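Local coordinates for protein ORF10 (Moritella marina, PDB 6RIW) that probably elongates acyl chains by decarboxylative Claisen condensation, serving as the ketosynthase–chain length factor didomain of a polyunsaturated fatty acid synthase, at residues V325-C330 with M378-L383; K305-V310 with D339-R344; L101-Y106 with H280-I285. All coordinates share one frame; numbering follows the deposited sequence.

Contact 1. Residues V325-C330 with M378-L383; sequences VDYIEC and MTKAML
A buried salt bridge between E329 and K380, its acceptor oxygen also hydrogen-bonded by Y327, ties strand 327-329 to helix 374-387 in the C-terminal half of the ketosynthase's thiolase fold. This helix belongs to the layer sandwiched between the fold's sheets: M378 packs on helix 198-211, while A381 and M382 lie against strand 443-450. Y327 and E329 alternate with I328, which points to the other side, so both present their side chains to the helix. K380 runs out extended and crosses each of them at about a right angle. Its NZ donates over 3.0 Å to E329 OE1, which accepts through its syn lone pair, the one on the side of OE2. Y327 OH donates to the same OE1 at 2.8 Å, nearly in line with the C-O bond. A bend at chi2 (68°) of E329 folds the carboxylate back to where this hydroxyl can meet it. The lysine also brings its CE to 3.3 Å from Y327 OH, oblique to the ring. OE2 is taken by V362 N, so both carboxylate oxygens are satisfied. Two donors on OE1 and one on OE2 should fix the carboxylate's rotation and favour its charged form opposite the buried ammonium.

Contact 2. Residues K305-V310 with D339-R344; sequences KGQVLV and DNVELR
With chi1 at -58° and chi2 at -179°, Q307 sends its chain straight out from helix 304-318, CG lying opposite the carbonyl carbon and the amide reaching helix 336-350. There it meets V341 and E342, and it crosses the V341 side chain at about a right angle. V341 has chi1 170°, which swings CG1 over beside its own carbonyl carbon and presents this methyl to the amide: CG1 is 3.6 Å from Q307 OE1 and 3.9 Å from Q307 NE2. The same OE1 stands 3.5 Å from E342 CA, close to the helix backbone itself. No hydrogen bond joins the two segments. The polar anchor of OE1 is the hydroxyl of S345, one turn further along helix 336-350, and that hydroxyl is also hydrogen-bonded to V341 O. This is helix-on-helix packing in the C-terminal half of the ketosynthase thiolase fold, where strand 327-329 intervenes in the chain between the two helices. The segments approach to 7.5 Å between Q307 CA and E342 CA, and the surface buried between them is a modest 111 Å², with Q307 giving the largest share. On its other flanks Q307 touches P302 and F438. E342 contributes mainly its backbone and CB, which lies 4.2 Å from Q307 OE1; its extended chain leads away from the glutamine, and of its carboxylate oxygens OE1 accepts from A332 N and OE2 from H331 N, in the loop that follows strand 327-329.

Contact 3. Residues L101-Y106 with H280-I285; sequences LTDAGY and HIYAII
D103 and Y282 meet at the surface, where helix 88-104 ends in a Schellman motif beside the residues leading into strand 283-292 of the ketosynthase. L101 supplies the carbonyl that closes the motif, its O accepting from Y106 N at 2.9 Å. T102 gives the inner bond, a weak one, with G105 N 3.2 Å from T102 O. D103, in the last turn, carries the contact. Its chi1 of -172° places CG beside the carbonyl carbon and aims the carboxylate at Y282, whose side chain comes from the opposite direction. Y282 OH donates to D103 OD2 at 2.5 Å, very short for such a bond. The oxygen sits at the ring edge near its plane, and the carboxylate plane is turned 47° from the ring. OD2 also accepts from I9 N of strand 4-12, so one oxygen joins the helix end to two further pieces of chain. With an alanine in place of D103, the Y282 hydroxyl and I9 N would probably both lose their acceptor and the tyrosine would be freer to turn. A water then lies 3.1 Å from A104 O, to which it can donate, and accepts from H280 N (3.0 Å), a second, indirect link across the contact. G105 follows with positive phi (90°), a conformation that would jam a CB against the preceding carbonyl. Y106 completes the turn and hydrogen-bonds D279 through its hydroxyl. Within 280-285, H280 CE1 rests over one face of the Y282 ring, 3.6 Å above its plane and over its centre.

Contact 1 stands between the other two, its centre about 17 Å from the centre of each, whereas the centres of contacts 2 and 3 are about 32 Å apart and their nearest atoms about 12 Å. Contacts 1 and 2 meet by packing where C330 CB lies 3.2 Å from E342 OE2, and strand 327-329 follows helix 304-318 and precedes helix 336-350 in the chain. Towards contact 3, M382 CG comes to 3.8 Å from A283 CB, and L383 also packs on Y282. The magnesium site formed by M1 and K286 is separate from all three contacts, although K286 directly follows I285 on strand 283-292.

Contact 1. Residues V325-C330 with M378-L383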
ATOM      1  N   VAL A 325     -19.656 -16.495  21.782  1.00 31.93           N
ATOM      2  CA  VAL A 325     -18.498 -16.783  20.935  1.00 27.78           C
ATOM      3  C   VAL A 325     -17.816 -18.059  21.408  1.00 27.74           C
ATOM      4  O   VAL A 325     -17.399 -18.165  22.567  1.00 31.26           O
ATOM      5  CB  VAL A 325     -17.511 -15.615  20.940  1.00 28.60           C
ATOM      6  CG1 VAL A 325     -16.349 -15.932  20.006  1.00 28.69           C
ATOM      7  CG2 VAL A 325     -18.214 -14.348  20.547  1.00 27.64           C
ATOM      8  N   ASP A 326     -17.649 -19.013  20.496  1.00 25.10           N
ATOM      9  CA  ASP A 326     -17.097 -20.322  20.835  1.00 27.48           C
ATOM     10  C   ASP A 326     -15.604 -20.436  20.581  1.00 28.09           C
ATOM     11  O   ASP A 326     -14.920 -21.200  21.275  1.00 25.07           O
ATOM     12  CB  ASP A 326     -17.803 -21.422  20.032  1.00 28.36           C
ATOM     13  CG  ASP A 326     -19.305 -21.386  20.202  1.00 32.75           C
ATOM     14  OD1 ASP A 326     -19.763 -21.360  21.361  1.00 34.07           O
ATOM     15  OD2 ASP A 326     -20.022 -21.364  19.182  1.00 31.54           O
ATOM     16  N   TYR A 327     -15.088 -19.715  19.586  1.00 22.35           N
ATOM     17  CA  TYR A 327     -13.720 -19.895  19.132  1.00 21.52           C
ATOM     18  C   TYR A 327     -13.250 -18.560  18.578  1.00 22.69           C
ATOM     19  O   TYR A 327     -14.033 -17.855  17.942  1.00 21.74           O
ATOM     20  CB  TYR A 327     -13.612 -20.978  18.044  1.00 24.24           C
ATOM     21  CG  TYR A 327     -12.233 -21.056  17.427  1.00 26.52           C
ATOM     22  CD1 TYR A 327     -11.185 -21.668  18.102  1.00 24.76           C
ATOM     23  CD2 TYR A 327     -11.969 -20.501  16.175  1.00 25.96           C
ATOM     24  CE1 TYR A 327      -9.918 -21.730  17.555  1.00 26.74           C
ATOM     25  CE2 TYR A 327     -10.708 -20.568  15.618  1.00 24.27           C
ATOM     26  CZ  TYR A 327      -9.684 -21.182  16.308  1.00 27.83           C
ATOM     27  OH  TYR A 327      -8.413 -21.242  15.760  1.00 29.43           O
ATOM     28  N   ILE A 328     -11.987 -18.220  18.816  1.00 21.95           N
ATOM     29  CA  ILE A 328     -11.391 -17.017  18.238  1.00 24.41           C
ATOM     30  C   ILE A 328     -10.097 -17.403  17.534  1.00 24.92           C
ATOM     31  O   ILE A 328      -9.199 -17.998  18.147  1.00 19.42           O
ATOM     32  CB  ILE A 328     -11.107 -15.942  19.290  1.00 25.10           C
ATOM     33  CG1 ILE A 328     -12.407 -15.479  19.941  1.00 28.82           C
ATOM     34  CG2 ILE A 328     -10.366 -14.761  18.660  1.00 24.40           C
ATOM     35  CD1 ILE A 328     -12.171 -14.690  21.175  1.00 32.48           C
ATOM     36  N   GLU A 329      -9.993 -17.052  16.259  1.00 23.89           N
ATOM     37  CA  GLU A 329      -8.734 -17.201  15.546  1.00 23.15           C
ATOM     38  C   GLU A 329      -7.923 -15.951  15.847  1.00 24.44           C
ATOM     39  O   GLU A 329      -8.308 -14.838  15.457  1.00 22.04           O
ATOM     40  CB  GLU A 329      -8.983 -17.409  14.052  1.00 22.37           C
ATOM     41  CG  GLU A 329      -7.717 -17.336  13.176  1.00 24.17           C
ATOM     42  CD  GLU A 329      -6.732 -18.490  13.394  1.00 28.59           C
ATOM     43  OE1 GLU A 329      -7.113 -19.567  13.933  1.00 22.92           O
ATOM     44  OE2 GLU A 329      -5.559 -18.307  13.002  1.00 28.72           O
ATOM     45  N   CYS A 330      -6.847 -16.121  16.607  1.00 20.87           N
ATOM     46  CA  CYS A 330      -6.125 -14.991  17.171  1.00 26.39           C
ATOM     47  C   CYS A 330      -5.065 -14.468  16.224  1.00 23.18           C
ATOM     48  O   CYS A 330      -4.644 -15.142  15.277  1.00 23.62           O
ATOM     49  CB  CYS A 330      -5.457 -15.375  18.489  1.00 25.94           C
ATOM     50  SG  CYS A 330      -6.669 -15.827  19.739  1.00 27.42           S
ATOM     51  N   MET A 378      -9.118 -16.295   8.493  1.00 19.85           N
ATOM     52  CA  MET A 378     -10.542 -16.277   8.164  1.00 21.76           C
ATOM     53  C   MET A 378     -10.960 -17.558   7.454  1.00 22.57           C
ATOM     54  O   MET A 378     -12.065 -18.064   7.676  1.00 19.49           O
ATOM     55  CB  MET A 378     -10.885 -15.059   7.298  1.00 23.83           C
ATOM     56  CG  MET A 378     -10.777 -13.729   8.015  1.00 19.85           C
ATOM     57  SD  MET A 378     -11.340 -12.341   6.992  1.00 23.27           S
ATOM     58  CE  MET A 378      -9.925 -12.160   5.878  1.00 21.36           C
ATOM     59  N   THR A 379     -10.097 -18.092   6.588  1.00 20.17           N
ATOM     60  CA  THR A 379     -10.446 -19.321   5.887  1.00 21.83           C
ATOM     61  C   THR A 379     -10.588 -20.479   6.872  1.00 21.20           C
ATOM     62  O   THR A 379     -11.567 -21.236   6.814  1.00 22.24           O
ATOM     63  CB  THR A 379      -9.402 -19.622   4.800  1.00 22.90           C
ATOM     64  OG1 THR A 379      -9.334 -18.508   3.881  1.00 23.26           O
ATOM     65  CG2 THR A 379      -9.772 -20.885   4.018  1.00 22.81           C
ATOM     66  N   LYS A 380      -9.638 -20.603   7.805  1.00 21.17           N
ATOM     67  CA  LYS A 380      -9.713 -21.623   8.850  1.00 21.62           C
ATOM     68  C   LYS A 380     -11.006 -21.502   9.647  1.00 25.32           C
ATOM     69  O   LYS A 380     -11.696 -22.502   9.897  1.00 22.52           O
ATOM     70  CB  LYS A 380      -8.496 -21.498   9.771  1.00 20.72           C
ATOM     71  CG  LYS A 380      -8.481 -22.456  10.971  1.00 26.40           C
ATOM     72  CD  LYS A 380      -7.167 -22.338  11.736  1.00 23.82           C
ATOM     73  CE  LYS A 380      -7.273 -22.917  13.143  1.00 25.84           C
ATOM     74  NZ  LYS A 380      -6.148 -22.433  14.010  1.00 25.17           N
ATOM     75  N   ALA A 381     -11.354 -20.281  10.061  1.00 21.46           N
ATOM     76  CA  ALA A 381     -12.543 -20.105  10.891  1.00 21.03           C
ATOM     77  C   ALA A 381     -13.818 -20.409  10.113  1.00 23.91           C
ATOM     78  O   ALA A 381     -14.730 -21.071  10.635  1.00 23.55           O
ATOM     79  CB  ALA A 381     -12.580 -18.689  11.471  1.00 22.84           C
ATOM     80  N   MET A 382     -13.913 -19.943   8.862  1.00 22.35           N
ATOM     81  CA  MET A 382     -15.115 -20.214   8.081  1.00 22.00           C
ATOM     82  C   MET A 382     -15.264 -21.694   7.766  1.00 25.62           C
ATOM     83  O   MET A 382     -16.387 -22.217   7.756  1.00 26.76           O
ATOM     84  CB  MET A 382     -15.121 -19.406   6.782  1.00 24.88           C
ATOM     85  CG  MET A 382     -15.222 -17.923   7.016  1.00 25.89           C
ATOM     86  SD  MET A 382     -14.984 -17.009   5.485  1.00 30.25           S
ATOM     87  CE  MET A 382     -14.674 -15.367   6.187  1.00 29.47           C
ATOM     88  N   LEU A 383     -14.158 -22.387   7.479  1.00 23.42           N
ATOM     89  CA  LEU A 383     -14.262 -23.823   7.239  1.00 25.26           C
ATOM     90  C   LEU A 383     -14.590 -24.569   8.528  1.00 28.25           C
ATOM     91  O   LEU A 383     -15.339 -25.553   8.504  1.00 30.00           O
ATOM     92  CB  LEU A 383     -12.975 -24.366   6.615  1.00 25.42           C
ATOM     93  CG  LEU A 383     -12.750 -23.955   5.147  1.00 25.19           C
ATOM     94  CD1 LEU A 383     -11.420 -24.489   4.606  1.00 21.14           C
ATOM     95  CD2 LEU A 383     -13.913 -24.368   4.250  1.00 28.05           C
TER

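Contact 2. Residues K305-V310 with D339-R344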
ATOM      1  N   LYS A 305      -5.516  -1.173  24.896  1.00 23.34           N
ATOM      2  CA  LYS A 305      -6.722  -0.335  24.874  1.00 27.35           C
ATOM      3  C   LYS A 305      -7.401  -0.365  23.506  1.00 26.39           C
ATOM      4  O   LYS A 305      -8.633  -0.427  23.422  1.00 25.71           O
ATOM      5  CB  LYS A 305      -6.403   1.107  25.285  1.00 29.44           C
ATOM      6  CG  LYS A 305      -5.613   1.923  24.256  1.00 39.06           C
ATOM      7  CD  LYS A 305      -5.035   3.229  24.828  1.00 37.86           C
ATOM      8  CE  LYS A 305      -5.929   4.415  24.562  1.00 39.29           C
ATOM      9  NZ  LYS A 305      -5.484   5.142  23.326  1.00 36.47           N
ATOM     10  N   GLY A 306      -6.618  -0.332  22.421  1.00 27.25           N
ATOM     11  CA  GLY A 306      -7.217  -0.397  21.099  1.00 24.96           C
ATOM     12  C   GLY A 306      -7.813  -1.752  20.789  1.00 21.01           C
ATOM     13  O   GLY A 306      -8.796  -1.847  20.042  1.00 22.88           O
ATOM     14  N   GLN A 307      -7.227  -2.824  21.338  1.00 19.92           N
ATOM     15  CA  GLN A 307      -7.755  -4.161  21.089  1.00 20.64           C
ATOM     16  C   GLN A 307      -9.084  -4.381  21.794  1.00 22.00           C
ATOM     17  O   GLN A 307     -10.020  -4.925  21.203  1.00 18.85           O
ATOM     18  CB  GLN A 307      -6.735  -5.214  21.521  1.00 20.50           C
ATOM     19  CG  GLN A 307      -5.382  -5.038  20.788  1.00 21.42           C
ATOM     20  CD  GLN A 307      -4.359  -6.084  21.189  1.00 27.45           C
ATOM     21  OE1 GLN A 307      -4.581  -6.851  22.138  1.00 25.87           O
ATOM     22  NE2 GLN A 307      -3.220  -6.116  20.479  1.00 22.56           N
ATOM     23  N   VAL A 308      -9.175  -4.022  23.075  1.00 22.89           N
ATOM     24  CA  VAL A 308     -10.471  -4.093  23.744  1.00 21.03           C
ATOM     25  C   VAL A 308     -11.497  -3.246  22.993  1.00 20.97           C
ATOM     26  O   VAL A 308     -12.633  -3.676  22.769  1.00 21.68           O
ATOM     27  CB  VAL A 308     -10.335  -3.658  25.221  1.00 23.61           C
ATOM     28  CG1 VAL A 308     -11.720  -3.499  25.873  1.00 27.87           C
ATOM     29  CG2 VAL A 308      -9.472  -4.662  25.996  1.00 23.30           C
ATOM     30  N   LEU A 309     -11.094  -2.053  22.538  1.00 23.12           N
ATOM     31  CA  LEU A 309     -12.039  -1.193  21.832  1.00 21.41           C
ATOM     32  C   LEU A 309     -12.585  -1.864  20.573  1.00 19.98           C
ATOM     33  O   LEU A 309     -13.788  -1.798  20.305  1.00 20.04           O
ATOM     34  CB  LEU A 309     -11.387   0.144  21.491  1.00 21.19           C
ATOM     35  CG  LEU A 309     -12.240   1.122  20.675  1.00 20.85           C
ATOM     36  CD1 LEU A 309     -13.510   1.590  21.434  1.00 24.57           C
ATOM     37  CD2 LEU A 309     -11.398   2.317  20.229  1.00 22.51           C
ATOM     38  N   VAL A 310     -11.726  -2.509  19.777  1.00 20.46           N
ATOM     39  CA  VAL A 310     -12.252  -3.114  18.552  1.00 19.40           C
ATOM     40  C   VAL A 310     -13.194  -4.277  18.876  1.00 20.58           C
ATOM     41  O   VAL A 310     -14.169  -4.510  18.149  1.00 18.78           O
ATOM     42  CB  VAL A 310     -11.113  -3.534  17.594  1.00 22.76           C
ATOM     43  CG1 VAL A 310     -10.518  -4.888  17.965  1.00 22.84           C
ATOM     44  CG2 VAL A 310     -11.628  -3.568  16.164  1.00 18.76           C
ATOM     45  N   ASP A 339       1.863 -11.721  21.975  1.00 23.55           N
ATOM     46  CA  ASP A 339       1.026 -12.822  22.442  1.00 26.48           C
ATOM     47  C   ASP A 339       0.408 -12.485  23.802  1.00 25.05           C
ATOM     48  O   ASP A 339      -0.790 -12.702  24.022  1.00 28.11           O
ATOM     49  CB  ASP A 339       1.843 -14.122  22.517  1.00 30.06           C
ATOM     50  CG  ASP A 339       2.156 -14.741  21.123  1.00 37.18           C
ATOM     51  OD1 ASP A 339       1.951 -14.072  20.061  1.00 27.51           O
ATOM     52  OD2 ASP A 339       2.641 -15.914  21.105  1.00 27.67           O
ATOM     53  N   ASN A 340       1.204 -11.901  24.709  1.00 26.78           N
ATOM     54  CA  ASN A 340       0.707 -11.590  26.051  1.00 27.92           C
ATOM     55  C   ASN A 340      -0.289 -10.433  26.033  1.00 27.69           C
ATOM     56  O   ASN A 340      -1.268 -10.442  26.794  1.00 25.52           O
ATOM     57  CB  ASN A 340       1.873 -11.267  26.988  1.00 27.69           C
ATOM     58  CG  ASN A 340       2.694 -12.500  27.345  1.00 30.59           C
ATOM     59  OD1 ASN A 340       2.282 -13.302  28.171  1.00 32.37           O
ATOM     60  ND2 ASN A 340       3.852 -12.660  26.706  1.00 33.85           N
ATOM     61  N   VAL A 341      -0.055  -9.420  25.192  1.00 27.27           N
ATOM     62  CA  VAL A 341      -1.001  -8.308  25.112  1.00 25.05           C
ATOM     63  C   VAL A 341      -2.349  -8.785  24.588  1.00 25.34           C
ATOM     64  O   VAL A 341      -3.400  -8.402  25.117  1.00 26.44           O
ATOM     65  CB  VAL A 341      -0.434  -7.156  24.261  1.00 29.24           C
ATOM     66  CG1 VAL A 341      -1.528  -6.118  23.987  1.00 24.05           C
ATOM     67  CG2 VAL A 341       0.726  -6.479  24.976  1.00 27.28           C
ATOM     68  N   GLU A 342      -2.353  -9.623  23.542  1.00 23.89           N
ATOM     69  CA  GLU A 342      -3.619 -10.116  23.010  1.00 24.19           C
ATOM     70  C   GLU A 342      -4.353 -10.975  24.037  1.00 26.00           C
ATOM     71  O   GLU A 342      -5.588 -10.920  24.137  1.00 24.84           O
ATOM     72  CB  GLU A 342      -3.400 -10.907  21.712  1.00 24.31           C
ATOM     73  CG  GLU A 342      -4.702 -11.530  21.155  1.00 26.46           C
ATOM     74  CD  GLU A 342      -4.560 -12.135  19.746  1.00 27.62           C
ATOM     75  OE1 GLU A 342      -3.424 -12.488  19.351  1.00 28.71           O
ATOM     76  OE2 GLU A 342      -5.591 -12.247  19.038  1.00 26.06           O
ATOM     77  N   LEU A 343      -3.614 -11.780  24.813  1.00 24.29           N
ATOM     78  CA  LEU A 343      -4.266 -12.578  25.850  1.00 25.03           C
ATOM     79  C   LEU A 343      -4.848 -11.684  26.942  1.00 23.97           C
ATOM     80  O   LEU A 343      -5.921 -11.974  27.480  1.00 28.07           O
ATOM     81  CB  LEU A 343      -3.283 -13.589  26.446  1.00 23.33           C
ATOM     82  CG  LEU A 343      -2.993 -14.808  25.569  1.00 27.34           C
ATOM     83  CD1 LEU A 343      -1.744 -15.568  26.040  1.00 27.16           C
ATOM     84  CD2 LEU A 343      -4.214 -15.718  25.527  1.00 28.32           C
ATOM     85  N   ARG A 344      -4.166 -10.586  27.262  1.00 24.06           N
ATOM     86  CA  ARG A 344      -4.708  -9.646  28.238  1.00 26.63           C
ATOM     87  C   ARG A 344      -5.975  -8.988  27.716  1.00 26.07           C
ATOM     88  O   ARG A 344      -6.974  -8.883  28.445  1.00 22.85           O
ATOM     89  CB  ARG A 344      -3.657  -8.594  28.591  1.00 27.28           C
ATOM     90  CG  ARG A 344      -4.187  -7.433  29.433  1.00 29.40           C
ATOM     91  CD  ARG A 344      -3.075  -6.518  29.894  1.00 33.22           C
ATOM     92  NE  ARG A 344      -3.561  -5.418  30.735  1.00 40.89           N
ATOM     93  CZ  ARG A 344      -2.897  -4.279  30.949  1.00 45.07           C
ATOM     94  NH1 ARG A 344      -1.713  -4.076  30.386  1.00 47.74           N
ATOM     95  NH2 ARG A 344      -3.419  -3.333  31.720  1.00 53.83           N
TER

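Contact 3. Residues L101-Y106 with H280-I285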
ATOM      1  N   LEU A 101     -13.810 -16.730  -7.862  1.00 15.94           N
ATOM      2  CA  LEU A 101     -14.999 -16.495  -8.675  1.00 18.85           C
ATOM      3  C   LEU A 101     -15.522 -17.798  -9.271  1.00 20.45           C
ATOM      4  O   LEU A 101     -16.738 -18.023  -9.328  1.00 18.75           O
ATOM      5  CB  LEU A 101     -14.687 -15.482  -9.773  1.00 17.13           C
ATOM      6  CG  LEU A 101     -14.690 -14.058  -9.213  1.00 18.11           C
ATOM      7  CD1 LEU A 101     -14.224 -13.105 -10.282  1.00 19.45           C
ATOM      8  CD2 LEU A 101     -16.082 -13.690  -8.720  1.00 17.56           C
ATOM      9  N   THR A 102     -14.618 -18.680  -9.688  1.00 18.29           N
ATOM     10  CA  THR A 102     -15.050 -19.972 -10.211  1.00 21.47           C
ATOM     11  C   THR A 102     -15.692 -20.811  -9.113  1.00 23.09           C
ATOM     12  O   THR A 102     -16.699 -21.487  -9.346  1.00 22.48           O
ATOM     13  CB  THR A 102     -13.859 -20.693 -10.841  1.00 19.97           C
ATOM     14  OG1 THR A 102     -13.352 -19.886 -11.912  1.00 20.28           O
ATOM     15  CG2 THR A 102     -14.296 -22.041 -11.414  1.00 25.72           C
ATOM     16  N   ASP A 103     -15.138 -20.749  -7.900  1.00 20.26           N
ATOM     17  CA  ASP A 103     -15.751 -21.413  -6.752  1.00 22.89           C
ATOM     18  C   ASP A 103     -17.166 -20.904  -6.508  1.00 26.79           C
ATOM     19  O   ASP A 103     -18.083 -21.693  -6.235  1.00 22.68           O
ATOM     20  CB  ASP A 103     -14.897 -21.193  -5.502  1.00 20.83           C
ATOM     21  CG  ASP A 103     -15.377 -22.008  -4.326  1.00 24.75           C
ATOM     22  OD1 ASP A 103     -15.616 -23.210  -4.523  1.00 29.86           O
ATOM     23  OD2 ASP A 103     -15.513 -21.465  -3.206  1.00 23.45           O
ATOM     24  N   ALA A 104     -17.366 -19.588  -6.590  1.00 21.00           N
ATOM     25  CA  ALA A 104     -18.693 -19.035  -6.343  1.00 21.02           C
ATOM     26  C   ALA A 104     -19.642 -19.243  -7.512  1.00 20.82           C
ATOM     27  O   ALA A 104     -20.855 -19.092  -7.336  1.00 24.77           O
ATOM     28  CB  ALA A 104     -18.601 -17.541  -6.023  1.00 18.84           C
ATOM     29  N   GLY A 105     -19.121 -19.562  -8.691  1.00 20.88           N
ATOM     30  CA  GLY A 105     -19.954 -19.782  -9.852  1.00 23.54           C
ATOM     31  C   GLY A 105     -20.219 -18.547 -10.674  1.00 23.49           C
ATOM     32  O   GLY A 105     -21.226 -18.498 -11.385  1.00 21.84           O
ATOM     33  N   TYR A 106     -19.340 -17.539 -10.602  1.00 19.55           N
ATOM     34  CA  TYR A 106     -19.570 -16.266 -11.276  1.00 17.81           C
ATOM     35  C   TYR A 106     -18.434 -15.872 -12.211  1.00 20.11           C
ATOM     36  O   TYR A 106     -18.453 -14.757 -12.745  1.00 20.74           O
ATOM     37  CB  TYR A 106     -19.816 -15.152 -10.247  1.00 20.83           C
ATOM     38  CG  TYR A 106     -21.171 -15.302  -9.595  1.00 23.13           C
ATOM     39  CD1 TYR A 106     -22.324 -14.856 -10.241  1.00 26.37           C
ATOM     40  CD2 TYR A 106     -21.308 -15.924  -8.362  1.00 22.19           C
ATOM     41  CE1 TYR A 106     -23.577 -15.017  -9.662  1.00 27.37           C
ATOM     42  CE2 TYR A 106     -22.565 -16.095  -7.770  1.00 24.23           C
ATOM     43  CZ  TYR A 106     -23.691 -15.639  -8.427  1.00 29.12           C
ATOM     44  OH  TYR A 106     -24.937 -15.806  -7.861  1.00 29.23           O
ATOM     45  N   HIS A 280     -23.758 -21.204  -2.849  1.00 26.58           N
ATOM     46  CA  HIS A 280     -23.232 -21.938  -1.711  1.00 27.74           C
ATOM     47  C   HIS A 280     -22.697 -20.939  -0.692  1.00 26.28           C
ATOM     48  O   HIS A 280     -21.849 -20.104  -1.030  1.00 30.36           O
ATOM     49  CB  HIS A 280     -22.129 -22.895  -2.152  1.00 30.22           C
ATOM     50  CG  HIS A 280     -21.493 -23.626  -1.014  1.00 32.72           C
ATOM     51  ND1 HIS A 280     -20.306 -23.225  -0.442  1.00 37.50           N
ATOM     52  CD2 HIS A 280     -21.900 -24.711  -0.314  1.00 32.38           C
ATOM     53  CE1 HIS A 280     -20.004 -24.037   0.556  1.00 34.03           C
ATOM     54  NE2 HIS A 280     -20.953 -24.949   0.652  1.00 39.79           N
ATOM     55  N   ILE A 281     -23.190 -21.006   0.541  1.00 26.08           N
ATOM     56  CA  ILE A 281     -22.756 -20.103   1.604  1.00 25.93           C
ATOM     57  C   ILE A 281     -21.774 -20.843   2.504  1.00 25.91           C
ATOM     58  O   ILE A 281     -22.127 -21.858   3.118  1.00 24.17           O
ATOM     59  CB  ILE A 281     -23.961 -19.568   2.397  1.00 22.82           C
ATOM     60  CG1 ILE A 281     -24.881 -18.770   1.466  1.00 24.41           C
ATOM     61  CG2 ILE A 281     -23.513 -18.723   3.557  1.00 21.90           C
ATOM     62  CD1 ILE A 281     -26.176 -18.296   2.124  1.00 27.65           C
ATOM     63  N   TYR A 282     -20.540 -20.330   2.600  1.00 20.60           N
ATOM     64  CA  TYR A 282     -19.545 -20.922   3.489  1.00 23.25           C
ATOM     65  C   TYR A 282     -19.754 -20.488   4.928  1.00 22.12           C
ATOM     66  O   TYR A 282     -19.495 -21.258   5.866  1.00 26.39           O
ATOM     67  CB  TYR A 282     -18.136 -20.517   3.067  1.00 23.01           C
ATOM     68  CG  TYR A 282     -17.587 -21.236   1.865  1.00 24.63           C
ATOM     69  CD1 TYR A 282     -17.805 -20.750   0.591  1.00 24.18           C
ATOM     70  CD2 TYR A 282     -16.834 -22.386   2.012  1.00 26.50           C
ATOM     71  CE1 TYR A 282     -17.293 -21.378  -0.510  1.00 26.93           C
ATOM     72  CE2 TYR A 282     -16.312 -23.038   0.909  1.00 27.59           C
ATOM     73  CZ  TYR A 282     -16.545 -22.527  -0.350  1.00 30.16           C
ATOM     74  OH  TYR A 282     -16.033 -23.156  -1.458  1.00 31.08           O
ATOM     75  N   ALA A 283     -20.154 -19.240   5.124  1.00 19.67           N
ATOM     76  CA  ALA A 283     -20.281 -18.689   6.464  1.00 17.53           C
ATOM     77  C   ALA A 283     -20.973 -17.349   6.324  1.00 19.88           C
ATOM     78  O   ALA A 283     -21.087 -16.802   5.223  1.00 19.17           O
ATOM     79  CB  ALA A 283     -18.925 -18.534   7.162  1.00 23.69           C
ATOM     80  N   ILE A 284     -21.438 -16.833   7.454  1.00 20.03           N
ATOM     81  CA  ILE A 284     -22.073 -15.526   7.542  1.00 23.93           C
ATOM     82  C   ILE A 284     -21.123 -14.595   8.284  1.00 22.70           C
ATOM     83  O   ILE A 284     -20.611 -14.943   9.362  1.00 20.98           O
ATOM     84  CB  ILE A 284     -23.433 -15.605   8.265  1.00 22.72           C
ATOM     85  CG1 ILE A 284     -24.425 -16.517   7.501  1.00 19.72           C
ATOM     86  CG2 ILE A 284     -23.979 -14.195   8.535  1.00 24.83           C
ATOM     87  CD1 ILE A 284     -25.093 -15.899   6.285  1.00 23.33           C
ATOM     88  N   ILE A 285     -20.862 -13.426   7.702  1.00 19.99           N
ATOM     89  CA  ILE A 285     -20.180 -12.361   8.422  1.00 17.70           C
ATOM     90  C   ILE A 285     -21.269 -11.570   9.138  1.00 19.40           C
ATOM     91  O   ILE A 285     -22.087 -10.897   8.503  1.00 20.18           O
ATOM     92  CB  ILE A 285     -19.344 -11.470   7.491  1.00 17.68           C
ATOM     93  CG1 ILE A 285     -18.275 -12.318   6.774  1.00 20.25           C
ATOM     94  CG2 ILE A 285     -18.678 -10.362   8.296  1.00 18.52           C
ATOM     95  CD1 ILE A 285     -17.558 -11.589   5.651  1.00 20.14           C
TER
HETATM   96  O   HOH W   1     -21.603 -19.885  -4.454  1.00 25.77           O